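Side-chain contacts in PfkB family carbohydrate kinase (Listeria grayi DSM 20601, PDB 4GM6), which probably phosphorylates a sugar or sugar-acid substrate, as a carbohydrate kinase of the PfkB (ribokinase-like) family: residues 56-61 and 291-296; 74-79 and 140-145; 99-104 and 145-150; 166-171 and 205-210. All blocks are in the same frame, centred on the assembly; numbering follows the deposited sequence.

Interaction 1. Residues 56-61 and 291-296; sequences GGAEAN and GGDAYT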
loop_
_atom_site.group_PDB
_atom_site.type_symbol
_atom_site.label_atom_id
_atom_site.label_comp_id
_atom_site.label_asym_id
_atom_site.label_seq_id
_atom_site.Cartn_x
_atom_site.Cartn_y
_atom_site.Cartn_z
ATOM N N GLY C 56 -11.670 8.690 -17.239
ATOM C CA GLY C 56 -11.175 9.033 -18.563
ATOM C C GLY C 56 -12.238 8.854 -19.620
ATOM O O GLY C 56 -13.379 8.565 -19.315
ATOM N N GLY C 57 -11.834 9.008 -20.873
ATOM C CA GLY C 57 -12.738 8.980 -22.011
ATOM C C GLY C 57 -12.024 9.762 -23.093
ATOM O O GLY C 57 -11.547 10.859 -22.830
ATOM N N ALA C 58 -11.924 9.200 -24.299
ATOM C CA ALA C 58 -11.155 9.845 -25.374
ATOM C C ALA C 58 -11.422 11.341 -25.448
ATOM O O ALA C 58 -10.493 12.156 -25.375
ATOM C CB ALA C 58 -11.428 9.183 -26.721
ATOM N N GLU C 59 -12.690 11.709 -25.602
ATOM C CA GLU C 59 -13.033 13.124 -25.788
ATOM C C GLU C 59 -12.842 13.919 -24.492
ATOM O O GLU C 59 -12.303 15.027 -24.497
ATOM C CB GLU C 59 -14.466 13.276 -26.324
ATOM C CG GLU C 59 -14.671 12.658 -27.699
ATOM C CD GLU C 59 -15.202 11.233 -27.639
ATOM O OE1 GLU C 59 -15.031 10.578 -26.590
ATOM O OE2 GLU C 59 -15.814 10.770 -28.635
ATOM N N ALA C 60 -13.289 13.342 -23.384
ATOM C CA ALA C 60 -13.052 13.930 -22.060
ATOM C C ALA C 60 -11.567 14.174 -21.776
ATOM O O ALA C 60 -11.199 15.182 -21.163
ATOM C CB ALA C 60 -13.633 13.041 -20.982
ATOM N N ASN C 61 -10.716 13.246 -22.206
ATOM C CA ASN C 61 -9.282 13.410 -22.008
ATOM C C ASN C 61 -8.801 14.582 -22.858
ATOM O O ASN C 61 -8.011 15.421 -22.407
ATOM C CB ASN C 61 -8.516 12.150 -22.408
ATOM C CG ASN C 61 -8.847 10.958 -21.540
ATOM O OD1 ASN C 61 -9.412 11.091 -20.456
ATOM N ND2 ASN C 61 -8.500 9.770 -22.026
ATOM N N GLY C 291 -2.387 8.537 -24.398
ATOM C CA GLY C 291 -1.277 9.154 -25.114
ATOM C C GLY C 291 -1.753 9.755 -26.426
ATOM O O GLY C 291 -1.301 10.830 -26.822
ATOM N N GLY C 292 -2.681 9.071 -27.097
ATOM C CA GLY C 292 -3.230 9.581 -28.365
ATOM C C GLY C 292 -4.072 10.820 -28.107
ATOM O O GLY C 292 -4.098 11.743 -28.915
ATOM N N ASP C 293 -4.769 10.839 -26.971
ATOM C CA ASP C 293 -5.572 11.991 -26.585
ATOM C C ASP C 293 -4.687 13.174 -26.244
ATOM O O ASP C 293 -5.088 14.324 -26.407
ATOM C CB ASP C 293 -6.491 11.655 -25.403
ATOM C CG ASP C 293 -7.400 10.480 -25.704
ATOM O OD1 ASP C 293 -7.804 10.327 -26.880
ATOM O OD2 ASP C 293 -7.696 9.691 -24.787
ATOM N N ALA C 294 -3.488 12.890 -25.749
ATOM C CA ALA C 294 -2.557 13.949 -25.416
ATOM C C ALA C 294 -2.030 14.532 -26.718
ATOM O O ALA C 294 -1.872 15.743 -26.847
ATOM C CB ALA C 294 -1.417 13.417 -24.550
ATOM N N TYR C 295 -1.754 13.660 -27.685
ATOM C CA TYR C 295 -1.330 14.103 -29.007
ATOM C C TYR C 295 -2.437 14.938 -29.628
ATOM O O TYR C 295 -2.203 16.046 -30.100
ATOM C CB TYR C 295 -1.017 12.914 -29.912
ATOM C CG TYR C 295 -0.408 13.307 -31.252
ATOM C CD1 TYR C 295 0.903 13.779 -31.331
ATOM C CD2 TYR C 295 -1.134 13.194 -32.440
ATOM C CE1 TYR C 295 1.464 14.143 -32.549
ATOM C CE2 TYR C 295 -0.575 13.557 -33.664
ATOM C CZ TYR C 295 0.724 14.029 -33.716
ATOM O OH TYR C 295 1.301 14.371 -34.933
ATOM N N THR C 296 -3.652 14.412 -29.611
ATOM C CA THR C 296 -4.770 15.130 -30.244
ATOM C C THR C 296 -4.923 16.524 -29.646
ATOM O O THR C 296 -5.078 17.504 -30.372
ATOM C CB THR C 296 -6.107 14.354 -30.122
ATOM O OG1 THR C 296 -6.037 13.171 -30.930
ATOM C CG2 THR C 296 -7.301 15.224 -30.598
#

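Interaction 2. Residues 74-79 and 140-145; sequences RIATVV and MDWDLS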
loop_
_atom_site.group_PDB
_atom_site.type_symbol
_atom_site.label_atom_id
_atom_site.label_comp_id
_atom_site.label_asym_id
_atom_site.label_seq_id
_atom_site.Cartn_x
_atom_site.Cartn_y
_atom_site.Cartn_z
ATOM N N ARG C 74 -15.580 22.615 -22.592
ATOM C CA ARG C 74 -16.865 22.156 -22.096
ATOM C C ARG C 74 -17.186 20.844 -22.795
ATOM O O ARG C 74 -16.693 20.573 -23.900
ATOM C CB ARG C 74 -17.951 23.173 -22.426
ATOM C CG ARG C 74 -18.296 23.208 -23.906
ATOM C CD ARG C 74 -19.263 24.330 -24.219
ATOM N NE ARG C 74 -18.830 25.609 -23.656
ATOM C CZ ARG C 74 -19.226 26.798 -24.104
ATOM N NH1 ARG C 74 -20.057 26.886 -25.135
ATOM N NH2 ARG C 74 -18.781 27.906 -23.528
ATOM N N ILE C 75 -18.022 20.030 -22.167
ATOM C CA ILE C 75 -18.308 18.719 -22.723
ATOM C C ILE C 75 -19.766 18.341 -22.571
ATOM O O ILE C 75 -20.331 18.389 -21.468
ATOM C CB ILE C 75 -17.440 17.619 -22.074
ATOM C CG1 ILE C 75 -17.576 16.298 -22.842
ATOM C CG2 ILE C 75 -17.828 17.408 -20.615
ATOM C CD1 ILE C 75 -16.714 15.173 -22.298
ATOM N N ALA C 76 -20.368 17.968 -23.693
ATOM C CA ALA C 76 -21.709 17.405 -23.689
ATOM C C ALA C 76 -21.585 15.918 -23.327
ATOM O O ALA C 76 -21.026 15.130 -24.092
ATOM C CB ALA C 76 -22.362 17.589 -25.051
ATOM N N THR C 77 -22.077 15.538 -22.151
ATOM C CA THR C 77 -21.997 14.144 -21.731
ATOM C C THR C 77 -23.132 13.747 -20.772
ATOM O O THR C 77 -23.921 14.594 -20.350
ATOM C CB THR C 77 -20.629 13.830 -21.098
ATOM O OG1 THR C 77 -20.348 12.433 -21.243
ATOM C CG2 THR C 77 -20.628 14.212 -19.616
ATOM N N VAL C 78 -23.214 12.456 -20.445
ATOM C CA VAL C 78 -24.264 11.957 -19.561
ATOM C C VAL C 78 -23.687 11.048 -18.486
ATOM O O VAL C 78 -22.894 10.148 -18.792
ATOM C CB VAL C 78 -25.318 11.139 -20.327
ATOM C CG1 VAL C 78 -26.384 10.623 -19.364
ATOM C CG2 VAL C 78 -25.938 11.966 -21.450
ATOM N N VAL C 79 -24.097 11.277 -17.236
ATOM C CA VAL C 79 -23.698 10.431 -16.120
ATOM C C VAL C 79 -24.882 10.125 -15.200
ATOM O O VAL C 79 -25.811 10.903 -15.118
ATOM C CB VAL C 79 -22.600 11.099 -15.265
ATOM C CG1 VAL C 79 -21.413 11.482 -16.132
ATOM C CG2 VAL C 79 -23.167 12.307 -14.533
ATOM N N MET C 140 -32.754 14.424 -26.346
ATOM C CA MET C 140 -32.041 15.625 -26.776
ATOM C C MET C 140 -32.110 16.717 -25.708
ATOM O O MET C 140 -33.001 17.566 -25.730
ATOM C CB MET C 140 -32.593 16.140 -28.110
ATOM C CG MET C 140 -31.519 16.727 -29.012
ATOM S SD MET C 140 -30.559 18.039 -28.221
ATOM C CE MET C 140 -31.682 19.424 -28.455
ATOM N N ASP C 141 -31.152 16.694 -24.784
ATOM C CA ASP C 141 -31.190 17.546 -23.594
ATOM C C ASP C 141 -30.201 18.703 -23.642
ATOM O O ASP C 141 -29.845 19.262 -22.606
ATOM C CB ASP C 141 -30.944 16.702 -22.341
ATOM C CG ASP C 141 -31.948 15.588 -22.201
ATOM O OD1 ASP C 141 -33.132 15.838 -22.474
ATOM O OD2 ASP C 141 -31.564 14.465 -21.834
ATOM N N TRP C 142 -29.769 19.069 -24.842
ATOM C CA TRP C 142 -28.799 20.146 -24.999
ATOM C C TRP C 142 -29.323 21.289 -25.864
ATOM O O TRP C 142 -29.688 21.090 -27.024
ATOM C CB TRP C 142 -27.506 19.604 -25.599
ATOM C CG TRP C 142 -26.812 18.632 -24.698
ATOM C CD1 TRP C 142 -25.914 18.925 -23.722
ATOM C CD2 TRP C 142 -26.980 17.208 -24.682
ATOM N NE1 TRP C 142 -25.499 17.770 -23.099
ATOM C CE2 TRP C 142 -26.142 16.701 -23.669
ATOM C CE3 TRP C 142 -27.756 16.314 -25.431
ATOM C CZ2 TRP C 142 -26.052 15.335 -23.384
ATOM C CZ3 TRP C 142 -27.676 14.964 -25.145
ATOM C CH2 TRP C 142 -26.826 14.485 -24.127
ATOM N N ASP C 143 -29.349 22.490 -25.293
ATOM C CA ASP C 143 -29.635 23.689 -26.058
ATOM C C ASP C 143 -28.417 24.052 -26.906
ATOM O O ASP C 143 -27.404 24.509 -26.383
ATOM C CB ASP C 143 -30.014 24.842 -25.127
ATOM C CG ASP C 143 -30.506 26.066 -25.888
ATOM O OD1 ASP C 143 -29.654 26.777 -26.466
ATOM O OD2 ASP C 143 -31.735 26.317 -25.910
ATOM N N LEU C 144 -28.522 23.849 -28.219
ATOM C CA LEU C 144 -27.362 23.964 -29.112
ATOM C C LEU C 144 -26.765 25.371 -29.192
ATOM O O LEU C 144 -25.545 25.527 -29.155
ATOM C CB LEU C 144 -27.691 23.436 -30.515
ATOM C CG LEU C 144 -27.887 21.921 -30.642
ATOM C CD1 LEU C 144 -27.997 21.503 -32.101
ATOM C CD2 LEU C 144 -26.757 21.170 -29.956
ATOM N N SER C 145 -27.617 26.385 -29.308
ATOM C CA SER C 145 -27.148 27.770 -29.314
ATOM C C SER C 145 -26.274 28.071 -28.088
ATOM O O SER C 145 -25.341 28.873 -28.158
ATOM C CB SER C 145 -28.325 28.761 -29.419
ATOM O OG SER C 145 -29.440 28.362 -28.626
#

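Interaction 3. Residues 99-104 and 145-150; sequences TAFVVE and SELLKG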
loop_
_atom_site.group_PDB
_atom_site.type_symbol
_atom_site.label_atom_id
_atom_site.label_comp_id
_atom_site.label_asym_id
_atom_site.label_seq_id
_atom_site.Cartn_x
_atom_site.Cartn_y
_atom_site.Cartn_z
ATOM N N THR C 99 -18.758 21.952 -16.729
ATOM C CA THR C 99 -19.717 20.861 -16.549
ATOM C C THR C 99 -21.178 21.259 -16.818
ATOM O O THR C 99 -22.088 20.436 -16.692
ATOM C CB THR C 99 -19.603 20.239 -15.138
ATOM O OG1 THR C 99 -19.852 21.245 -14.151
ATOM C CG2 THR C 99 -18.206 19.652 -14.916
ATOM N N ALA C 100 -21.409 22.514 -17.177
ATOM C CA ALA C 100 -22.772 22.991 -17.415
ATOM C C ALA C 100 -23.591 22.106 -18.366
ATOM O O ALA C 100 -24.818 22.140 -18.342
ATOM C CB ALA C 100 -22.761 24.435 -17.927
ATOM N N PHE C 101 -22.924 21.338 -19.223
ATOM C CA PHE C 101 -23.647 20.539 -20.213
ATOM C C PHE C 101 -23.583 19.038 -19.925
ATOM O O PHE C 101 -23.876 18.218 -20.795
ATOM C CB PHE C 101 -23.180 20.870 -21.644
ATOM C CG PHE C 101 -23.397 22.314 -22.034
ATOM C CD1 PHE C 101 -24.546 22.702 -22.713
ATOM C CD2 PHE C 101 -22.461 23.285 -21.707
ATOM C CE1 PHE C 101 -24.751 24.024 -23.059
ATOM C CE2 PHE C 101 -22.664 24.612 -22.048
ATOM C CZ PHE C 101 -23.810 24.981 -22.729
ATOM N N VAL C 102 -23.195 18.689 -18.700
ATOM C CA VAL C 102 -23.252 17.313 -18.247
ATOM C C VAL C 102 -24.705 17.060 -17.869
ATOM O O VAL C 102 -25.312 17.856 -17.151
ATOM C CB VAL C 102 -22.345 17.063 -17.012
ATOM C CG1 VAL C 102 -22.570 15.668 -16.433
ATOM C CG2 VAL C 102 -20.866 17.256 -17.362
ATOM N N VAL C 103 -25.271 15.969 -18.368
ATOM C CA VAL C 103 -26.668 15.643 -18.077
ATOM C C VAL C 103 -26.728 14.405 -17.183
ATOM O O VAL C 103 -26.019 13.419 -17.431
ATOM C CB VAL C 103 -27.474 15.388 -19.362
ATOM C CG1 VAL C 103 -28.863 14.875 -19.016
ATOM C CG2 VAL C 103 -27.569 16.656 -20.208
ATOM N N GLU C 104 -27.551 14.463 -16.137
ATOM C CA GLU C 104 -27.692 13.336 -15.205
ATOM C C GLU C 104 -28.868 12.456 -15.623
ATOM O O GLU C 104 -29.984 12.933 -15.724
ATOM C CB GLU C 104 -27.937 13.836 -13.780
ATOM C CG GLU C 104 -26.890 14.793 -13.239
ATOM C CD GLU C 104 -26.811 14.763 -11.719
ATOM O OE1 GLU C 104 -27.847 14.947 -11.062
ATOM O OE2 GLU C 104 -25.710 14.550 -11.178
ATOM N N SER C 145 -27.617 26.385 -29.308
ATOM C CA SER C 145 -27.148 27.770 -29.314
ATOM C C SER C 145 -26.274 28.071 -28.088
ATOM O O SER C 145 -25.341 28.873 -28.158
ATOM C CB SER C 145 -28.325 28.761 -29.419
ATOM O OG SER C 145 -29.440 28.362 -28.626
ATOM N N GLU C 146 -26.575 27.420 -26.968
ATOM C CA GLU C 146 -25.805 27.624 -25.748
ATOM C C GLU C 146 -24.568 26.735 -25.758
ATOM O O GLU C 146 -23.491 27.130 -25.299
ATOM C CB GLU C 146 -26.666 27.347 -24.510
ATOM C CG GLU C 146 -27.933 28.191 -24.450
ATOM C CD GLU C 146 -27.652 29.659 -24.711
ATOM O OE1 GLU C 146 -28.551 30.365 -25.226
ATOM O OE2 GLU C 146 -26.522 30.101 -24.409
ATOM N N LEU C 147 -24.726 25.533 -26.303
ATOM C CA LEU C 147 -23.644 24.558 -26.331
ATOM C C LEU C 147 -22.521 25.005 -27.256
ATOM O O LEU C 147 -21.342 24.699 -27.016
ATOM C CB LEU C 147 -24.168 23.194 -26.791
ATOM C CG LEU C 147 -23.112 22.090 -26.895
ATOM C CD1 LEU C 147 -22.577 21.756 -25.513
ATOM C CD2 LEU C 147 -23.680 20.849 -27.562
ATOM N N LEU C 148 -22.892 25.717 -28.319
ATOM C CA LEU C 148 -21.925 26.123 -29.338
ATOM C C LEU C 148 -21.489 27.593 -29.227
ATOM O O LEU C 148 -20.707 28.084 -30.054
ATOM C CB LEU C 148 -22.487 25.842 -30.740
ATOM C CG LEU C 148 -22.857 24.381 -31.040
ATOM C CD1 LEU C 148 -23.316 24.227 -32.481
ATOM C CD2 LEU C 148 -21.692 23.442 -30.747
ATOM N N LYS C 149 -21.981 28.287 -28.205
ATOM C CA LYS C 149 -21.691 29.712 -28.028
ATOM C C LYS C 149 -20.223 29.988 -27.679
ATOM O O LYS C 149 -19.648 29.353 -26.788
ATOM C CB LYS C 149 -22.609 30.312 -26.957
ATOM C CG LYS C 149 -22.428 31.812 -26.729
ATOM C CD LYS C 149 -22.116 32.064 -25.259
ATOM C CE LYS C 149 -20.781 31.427 -24.894
ATOM N NZ LYS C 149 -20.752 30.870 -23.512
ATOM N N GLY C 150 -19.618 30.940 -28.387
ATOM C CA GLY C 150 -18.226 31.314 -28.130
ATOM C C GLY C 150 -17.228 30.188 -28.351
ATOM O O GLY C 150 -16.180 30.136 -27.703
#

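Interaction 4. Residues 166-171 and 205-210; sequences FWLEMV and YQQLLP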
loop_
_atom_site.group_PDB
_atom_site.type_symbol
_atom_site.label_atom_id
_atom_site.label_comp_id
_atom_site.label_asym_id
_atom_site.label_seq_id
_atom_site.Cartn_x
_atom_site.Cartn_y
_atom_site.Cartn_z
ATOM N N PHE C 166 -28.647 6.653 -32.201
ATOM C CA PHE C 166 -28.962 7.947 -31.625
ATOM C C PHE C 166 -27.733 8.858 -31.542
ATOM O O PHE C 166 -27.813 10.029 -31.891
ATOM C CB PHE C 166 -29.540 7.797 -30.217
ATOM C CG PHE C 166 -29.562 9.089 -29.456
ATOM C CD1 PHE C 166 -30.658 9.934 -29.540
ATOM C CD2 PHE C 166 -28.476 9.480 -28.696
ATOM C CE1 PHE C 166 -30.679 11.138 -28.861
ATOM C CE2 PHE C 166 -28.494 10.679 -28.007
ATOM C CZ PHE C 166 -29.598 11.514 -28.098
ATOM N N TRP C 167 -26.616 8.339 -31.030
ATOM C CA TRP C 167 -25.404 9.151 -30.895
ATOM C C TRP C 167 -24.774 9.482 -32.246
ATOM O O TRP C 167 -24.286 10.594 -32.456
ATOM C CB TRP C 167 -24.382 8.496 -29.948
ATOM C CG TRP C 167 -24.728 8.758 -28.519
ATOM C CD1 TRP C 167 -25.141 7.841 -27.585
ATOM C CD2 TRP C 167 -24.747 10.033 -27.864
ATOM N NE1 TRP C 167 -25.394 8.471 -26.387
ATOM C CE2 TRP C 167 -25.170 9.815 -26.534
ATOM C CE3 TRP C 167 -24.430 11.338 -28.268
ATOM C CZ2 TRP C 167 -25.287 10.853 -25.607
ATOM C CZ3 TRP C 167 -24.546 12.371 -27.342
ATOM C CH2 TRP C 167 -24.970 12.118 -26.025
ATOM N N LEU C 168 -24.796 8.516 -33.161
ATOM C CA LEU C 168 -24.345 8.763 -34.524
ATOM C C LEU C 168 -25.084 9.967 -35.094
ATOM O O LEU C 168 -24.455 10.916 -35.576
ATOM C CB LEU C 168 -24.566 7.532 -35.424
ATOM C CG LEU C 168 -24.335 7.737 -36.937
ATOM C CD1 LEU C 168 -22.927 8.262 -37.254
ATOM C CD2 LEU C 168 -24.606 6.435 -37.678
ATOM N N GLU C 169 -26.416 9.934 -35.025
ATOM C CA GLU C 169 -27.236 10.991 -35.642
ATOM C C GLU C 169 -27.228 12.272 -34.817
ATOM O O GLU C 169 -27.467 13.357 -35.345
ATOM C CB GLU C 169 -28.684 10.541 -35.844
ATOM C CG GLU C 169 -28.854 9.195 -36.524
ATOM C CD GLU C 169 -30.316 8.914 -36.834
ATOM O OE1 GLU C 169 -31.186 9.210 -35.979
ATOM O OE2 GLU C 169 -30.595 8.404 -37.938
ATOM N N MET C 170 -26.976 12.142 -33.517
ATOM C CA MET C 170 -26.842 13.317 -32.670
ATOM C C MET C 170 -25.549 14.084 -32.989
ATOM O O MET C 170 -25.559 15.316 -33.112
ATOM C CB MET C 170 -26.878 12.910 -31.195
ATOM C CG MET C 170 -26.825 14.076 -30.230
ATOM S SD MET C 170 -28.262 15.138 -30.420
ATOM C CE MET C 170 -28.055 16.234 -29.017
ATOM N N VAL C 171 -24.438 13.355 -33.112
ATOM C CA VAL C 171 -23.170 13.971 -33.496
ATOM C C VAL C 171 -23.295 14.631 -34.873
ATOM O O VAL C 171 -22.829 15.753 -35.086
ATOM C CB VAL C 171 -22.000 12.958 -33.459
ATOM C CG1 VAL C 171 -20.696 13.609 -33.906
ATOM C CG2 VAL C 171 -21.839 12.389 -32.059
ATOM N N TYR C 205 -18.482 6.204 -40.813
ATOM C CA TYR C 205 -17.395 7.112 -41.173
ATOM C C TYR C 205 -17.704 7.872 -42.477
ATOM O O TYR C 205 -17.380 9.060 -42.613
ATOM C CB TYR C 205 -16.060 6.353 -41.275
ATOM C CG TYR C 205 -15.484 5.899 -39.945
ATOM C CD1 TYR C 205 -15.440 6.761 -38.855
ATOM C CD2 TYR C 205 -14.956 4.619 -39.785
ATOM C CE1 TYR C 205 -14.913 6.358 -37.641
ATOM C CE2 TYR C 205 -14.421 4.210 -38.568
ATOM C CZ TYR C 205 -14.406 5.085 -37.500
ATOM O OH TYR C 205 -13.867 4.699 -36.282
ATOM N N GLN C 206 -18.343 7.205 -43.433
ATOM C CA GLN C 206 -18.645 7.860 -44.706
ATOM C C GLN C 206 -19.613 9.033 -44.548
ATOM O O GLN C 206 -19.622 9.947 -45.407
ATOM C CB GLN C 206 -19.155 6.861 -45.747
ATOM C CG GLN C 206 -18.064 5.921 -46.246
ATOM C CD GLN C 206 -18.567 4.972 -47.316
ATOM O OE1 GLN C 206 -19.667 4.426 -47.209
ATOM N NE2 GLN C 206 -17.762 4.769 -48.360
ATOM N N GLN C 207 -20.396 9.028 -43.427
ATOM C CA GLN C 207 -21.282 10.145 -43.143
ATOM C C GLN C 207 -20.528 11.304 -42.477
ATOM O O GLN C 207 -20.807 12.463 -42.745
ATOM C CB GLN C 207 -22.447 9.720 -42.223
ATOM C CG GLN C 207 -23.223 8.497 -42.729
ATOM C CD GLN C 207 -24.279 8.056 -41.739
ATOM O OE1 GLN C 207 -24.995 8.883 -41.172
ATOM N NE2 GLN C 207 -24.376 6.751 -41.522
ATOM N N LEU C 208 -19.576 10.985 -41.604
ATOM C CA LEU C 208 -18.822 12.005 -40.838
ATOM C C LEU C 208 -17.763 12.722 -41.648
ATOM O O LEU C 208 -17.737 13.936 -41.655
ATOM C CB LEU C 208 -18.146 11.403 -39.601
ATOM C CG LEU C 208 -19.104 10.995 -38.533
ATOM C CD1 LEU C 208 -19.411 12.179 -37.626
ATOM C CD2 LEU C 208 -20.422 10.362 -39.093
ATOM N N LEU C 209 -16.901 11.965 -42.335
ATOM C CA LEU C 209 -15.709 12.535 -43.018
ATOM C C LEU C 209 -15.932 13.747 -43.955
ATOM O O LEU C 209 -15.178 14.720 -43.897
ATOM C CB LEU C 209 -14.920 11.450 -43.784
ATOM C CG LEU C 209 -14.311 10.372 -42.873
ATOM C CD1 LEU C 209 -13.642 9.292 -43.713
ATOM C CD2 LEU C 209 -13.322 10.970 -41.877
ATOM N N PRO C 210 -16.947 13.685 -44.815
ATOM C CA PRO C 210 -17.231 14.871 -45.700
ATOM C C PRO C 210 -17.433 16.156 -44.892
ATOM O O PRO C 210 -17.391 17.272 -45.446
ATOM C CB PRO C 210 -18.516 14.468 -46.361
ATOM C CG PRO C 210 -18.507 12.963 -46.346
ATOM C CD PRO C 210 -17.811 12.522 -45.073
#

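Interaction 1. Residues 56-61 and 291-296
Asn61 (chi1 -65°) and Asp293 both hold CG beside the backbone N and anti to the carbonyl carbon, which carries the amide and the carboxylate into the gap between the first turns of helices 58-68 and 291-304. There Asn61 ND2 donates to Asp293 OD2 at 2.9 Å, nearly straight (163°). The bond lies close to the amide plane but meets OD2 on its anti side, somewhat out of the carboxylate plane; the two flat groups are turned 55° apart. The stems close up behind it, with Asn61 CB 3.6 Å from Asp293 CB. Ala58 lines the carboxylate: its CA is 3.5 Å from Asp293 OD2, and its CB lies 3.8 Å from Asp293 OD1. The amide is steadied from its other end, where Asn61 OD1 takes a weak bond from the backbone N of Gly57 (3.2 Å), the N-cap residue of helix 58-68. ND2 has a second carboxylate partner, Asp329, which should help fix the rotation of the amide. The Asp293 backbone is tied weakly through its O to Asn65, one turn further along helix 58-68. The Gly-Gly-Asp run opening helix 291-304 matches the C-terminal PfkB signature, whose aspartate serves as catalytic base in characterised relatives; this buried pairing with the glycine-rich start of helix 58-68 is consistent with such an active site.

Interaction 2. Residues 74-79 and 140-145
The indole of Trp142 lies against strand 73-79 with Ala76 over one face and Thr77 and Val78 along its edge. Ala76 CB makes a CH-pi contact with the five-membered ring, 4.1 Å from the centroid and 26° off the ring normal. It sits toward the rim, and its nearest ring atom is Trp142 NE1 at 3.7 Å. At the edge, the carbonyl oxygen Thr77 O lies in the plane of the indole, 3.8 Å from Trp142 CZ2. The far corner of the six-membered ring meets a methyl: Val78 CG2 is 3.8 Å from Trp142 CH2, and the two side chains run at about a right angle. With chi1 at -65°, Trp142 CG stands anti to its carbonyl carbon, and the ring reaches along three successive strand residues. The buried NE1 is satisfied by the backbone O of Phe101, in the turn that interrupts strand 97-104, a bond that should help set which way round the indole lies. Met170 of helix 165-180 also packs on the ring. Beyond Trp142 the chain turns into a short helix: Asp143 is its N-cap, and OD1 accepts from Ser145 OG at 2.7 Å, on the syn side of the carboxylate, as well as from the backbone N of Glu146. Together these contacts lay the connection leading into helix 144-147 over strand 73-79, next to the end strand of the nine-stranded mixed sheet that forms the core of the alpha/beta ribokinase-like fold.

Interaction 3. Residues 99-104 and 145-150
A type I beta turn from Thr99 to Val102, interrupting the outermost strand 97-104 of the large sheet, presents Phe101 to the short helix 144-147. The turn is closed by Val102 N donating to Thr99 O at 2.9 Å. From it the phenyl ring projects toward the helix, its CG anti to the carbonyl carbon (chi1 -60°). Leu147 comes over one face of that ring: CD1 makes a CH-pi contact 3.8 Å from the centroid, 23° off the normal and displaced toward the rim. The methyl arrives there because Leu147 CG is anti to the backbone N (chi1 179°), which turns the branch back over the ring although the side chain does not set out toward the turn. The ring also presses on the helix backbone, with Phe101 CE1 3.5 Å from Leu147 CA. Glu146 contributes its CB, 4.1 Å from Phe101 CE1; beyond that its chain bends at chi2 and the carboxylate leads away. Arg74 of the adjacent strand 73-79 touches the ring too, and its NH1 donates to the backbone oxygens of Leu147 and Lys149, binding the end of this helix to the sheet. Across the contact itself the touching atoms are apolar side-chain groups and helix backbone, and the closest approach is oblique to the ring: the carbonyl oxygen Glu146 O stands 3.4 Å from Phe101 CZ.

Interaction 4. Residues 166-171 and 205-210
Leu168 and Leu208 meet methyl to methyl, with Leu168 CD1 3.8 Å from Leu208 CD2. The two side chains are set at a slant to each other, and each fork is split between two partners. On Leu168, the second branch CD2 lies 3.9 Å from Gln207 NE2, a van der Waals touch of one methyl on the amide nitrogen at the more exposed margin of the contact. On Leu208, the other branch CD1 faces Val171 CG1 at 4.2 Å, a looser contact on the buried side, where the side chains run roughly perpendicular. Neither leucine starts straight at the opposite helix; it is the fork that closes the distance. Leu168 does this with CG anti to its backbone N (chi1 171°), while Leu208 places CG beside its own N, anti to the carbonyl carbon. Gln207 stretches out beyond CG, which lets its amide reach the leucine. About one turn separates Leu168 from Val171, and both therefore lie on the same side of helix 165-180. In the next shell, Ile161 of helix 158-163 touches Leu168, Val171 and Leu208, filling in beside the two helices. Further along helix 165-180, Val172 and Ile175 continue the apolar surface that touches Leu208. Helices 165-180 and 198-208 run in much the same direction, flanking strand 184-188 in sequence, and Phe187 of that strand packs on Leu208 from the sheet.

Interactions 2 and 3 are practically one patch, their centres 5 Å apart: both use helix 144-147 and neighbouring strands of the large sheet, and Thr77 O lies 2.8 Å from Val103 N, a probable hydrogen bond between those strands. Interaction 4, about 17 Å from interaction 2 between centres, joins it through aromatic packing, Trp142 CH2 being 3.6 Å from Trp167 CH2. Interaction 1 sits near the middle of the chain, at the likely active site, with the other three nested in the loop it closes. It touches interaction 2 where Ala60 CA meets Ile75 CD1 at 3.9 Å, whereas interactions 3 and 4 stay about 9 and 7 Å from it at nearest atoms.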